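Local coordinates for esterase (Uncultured bacterium, PDB 5EGN), which probably hydrolyses N-acyl homoserine lactones, the quorum-sensing signals of bacteria, as an esterase of the alpha/beta hydrolase fold, at residues Val23-Phe28 / Ile51-His56. The protein carries 2 engineered substitutions. Numbering follows the deposited sequence.
Sequences VFLHPF and IDHRGH
At the C-terminal ends of the neighbouring parallel strands 21-25 and 47-51 of this alpha/beta hydrolase, His-26 and His-53 join the loops that follow. The last backbone link between the strands runs from Ile-51 N to Phe-24 O, 3.0 Å; beyond it the chains diverge, and a water donates to both Phe-24 O and Ile-51 O. With CG between its backbone N and carbonyl carbon (chi1 71°), the His-26 ring reaches across the gap, and its NE2 accepts the backbone N-H of His-53 at 3.0 Å in a nearly straight bond (166°). The ring of His-53 comes back as an offset stack, centroids 3.8 Å apart, while its NE2 donates to a lone pair of His-26 O at 2.8 Å in a bent bond (131°), the O tilted out of the His-53 ring plane. The CE1 edge of the His-26 ring points toward the face of His-56 in an offset edge-to-face pair, His-26 CE1 3.5 Å from His-56 CG. His-56 in turn meets Phe-28. The other nitrogen of His-26, ND1, pairs with Thr-30. Replacing His-26 with alanine is likely to leave the His-53 amide without its acceptor and to strip the His-53 and His-56 rings of an aromatic neighbour. Many relatives have an HG pair where His-26 and Pro-27 stand, and the amide of the next residue, Phe-28, probably lines the oxyanion hole.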
# COMPACT_ATOMS: atom_id res chain seq x y z
N VAL A 23 2.91 -7.94 -13.86
CA VAL A 23 2.48 -6.54 -13.87
C VAL A 23 1.10 -6.35 -13.23
O VAL A 23 0.10 -6.90 -13.71
CB VAL A 23 2.45 -5.98 -15.30
CG1 VAL A 23 1.93 -4.56 -15.30
CG2 VAL A 23 3.84 -6.04 -15.92
N PHE A 24 1.06 -5.57 -12.16
CA PHE A 24 -0.18 -5.27 -11.46
C PHE A 24 -0.76 -3.92 -11.89
O PHE A 24 -0.10 -2.85 -11.80
CB PHE A 24 0.03 -5.29 -9.94
CG PHE A 24 0.45 -6.63 -9.40
CD1 PHE A 24 1.80 -6.93 -9.22
CD2 PHE A 24 -0.49 -7.60 -9.08
CE1 PHE A 24 2.19 -8.16 -8.72
CE2 PHE A 24 -0.10 -8.83 -8.57
CZ PHE A 24 1.24 -9.11 -8.40
N LEU A 25 -2.00 -4.00 -12.35
CA LEU A 25 -2.77 -2.89 -12.87
C LEU A 25 -3.98 -2.64 -11.98
O LEU A 25 -4.93 -3.43 -11.99
CB LEU A 25 -3.22 -3.18 -14.31
CG LEU A 25 -2.11 -3.57 -15.27
CD1 LEU A 25 -2.65 -3.91 -16.65
CD2 LEU A 25 -1.11 -2.43 -15.34
N HIS A 26 -3.95 -1.54 -11.24
CA HIS A 26 -4.97 -1.24 -10.23
C HIS A 26 -6.33 -0.88 -10.85
O HIS A 26 -6.39 -0.47 -12.00
CB HIS A 26 -4.49 -0.10 -9.34
CG HIS A 26 -4.46 1.23 -10.02
ND1 HIS A 26 -5.58 2.02 -10.16
CD2 HIS A 26 -3.44 1.91 -10.60
CE1 HIS A 26 -5.25 3.13 -10.81
NE2 HIS A 26 -3.96 3.09 -11.08
N PRO A 27 -7.42 -1.03 -10.07
CA PRO A 27 -8.75 -0.64 -10.55
C PRO A 27 -8.92 0.88 -10.65
O PRO A 27 -8.06 1.64 -10.21
CB PRO A 27 -9.69 -1.22 -9.49
CG PRO A 27 -8.86 -1.29 -8.27
CD PRO A 27 -7.49 -1.66 -8.74
N PHE A 28 -10.05 1.29 -11.22
CA PHE A 28 -10.35 2.70 -11.46
C PHE A 28 -10.47 3.48 -10.15
O PHE A 28 -10.97 2.96 -9.15
CB PHE A 28 -11.63 2.82 -12.29
CG PHE A 28 -11.82 4.16 -12.93
CD1 PHE A 28 -10.81 4.74 -13.69
CD2 PHE A 28 -13.03 4.83 -12.81
CE1 PHE A 28 -11.00 5.97 -14.29
CE2 PHE A 28 -13.22 6.06 -13.41
CZ PHE A 28 -12.20 6.63 -14.15
N ILE A 51 1.78 -0.55 -11.31
CA ILE A 51 1.69 0.74 -12.00
C ILE A 51 0.52 1.62 -11.57
O ILE A 51 -0.60 1.15 -11.35
CB ILE A 51 1.61 0.53 -13.54
CG1 ILE A 51 2.88 -0.14 -14.04
CG2 ILE A 51 1.42 1.85 -14.27
CD1 ILE A 51 2.87 -0.45 -15.52
N ASP A 52 0.81 2.92 -11.43
CA ASP A 52 -0.22 3.95 -11.32
C ASP A 52 -0.65 4.40 -12.71
O ASP A 52 0.16 4.95 -13.47
CB ASP A 52 0.31 5.14 -10.52
CG ASP A 52 0.26 4.91 -9.03
OD1 ASP A 52 0.18 3.74 -8.60
OD2 ASP A 52 0.32 5.90 -8.28
N HIS A 53 -1.91 4.17 -13.05
CA HIS A 53 -2.45 4.63 -14.33
C HIS A 53 -2.39 6.15 -14.39
O HIS A 53 -2.31 6.82 -13.36
CB HIS A 53 -3.90 4.17 -14.51
CG HIS A 53 -4.09 2.69 -14.34
ND1 HIS A 53 -3.10 1.77 -14.62
CD2 HIS A 53 -5.15 1.98 -13.90
CE1 HIS A 53 -3.55 0.56 -14.38
NE2 HIS A 53 -4.79 0.65 -13.94
N ARG A 54 -2.42 6.70 -15.60
CA ARG A 54 -2.48 8.15 -15.76
C ARG A 54 -3.79 8.66 -15.17
O ARG A 54 -4.83 8.04 -15.33
CB ARG A 54 -2.34 8.55 -17.23
CG ARG A 54 -3.40 7.97 -18.15
CD ARG A 54 -3.32 8.60 -19.53
NE ARG A 54 -2.00 8.44 -20.12
CZ ARG A 54 -1.62 9.00 -21.27
NH1 ARG A 54 -2.47 9.75 -21.96
NH2 ARG A 54 -0.40 8.79 -21.74
N GLY A 55 -3.72 9.79 -14.47
CA GLY A 55 -4.88 10.34 -13.81
C GLY A 55 -5.10 9.74 -12.43
O GLY A 55 -6.06 10.08 -11.74
N HIS A 56 -4.20 8.85 -12.03
CA HIS A 56 -4.31 8.18 -10.74
C HIS A 56 -3.04 8.29 -9.91
O HIS A 56 -1.93 8.26 -10.44
CB HIS A 56 -4.65 6.70 -10.94
CG HIS A 56 -5.96 6.46 -11.61
ND1 HIS A 56 -6.13 6.58 -12.97
CD2 HIS A 56 -7.17 6.10 -11.11
CE1 HIS A 56 -7.39 6.31 -13.28
NE2 HIS A 56 -8.04 6.01 -12.17
O HOH W 1 -1.21 -1.09 -10.37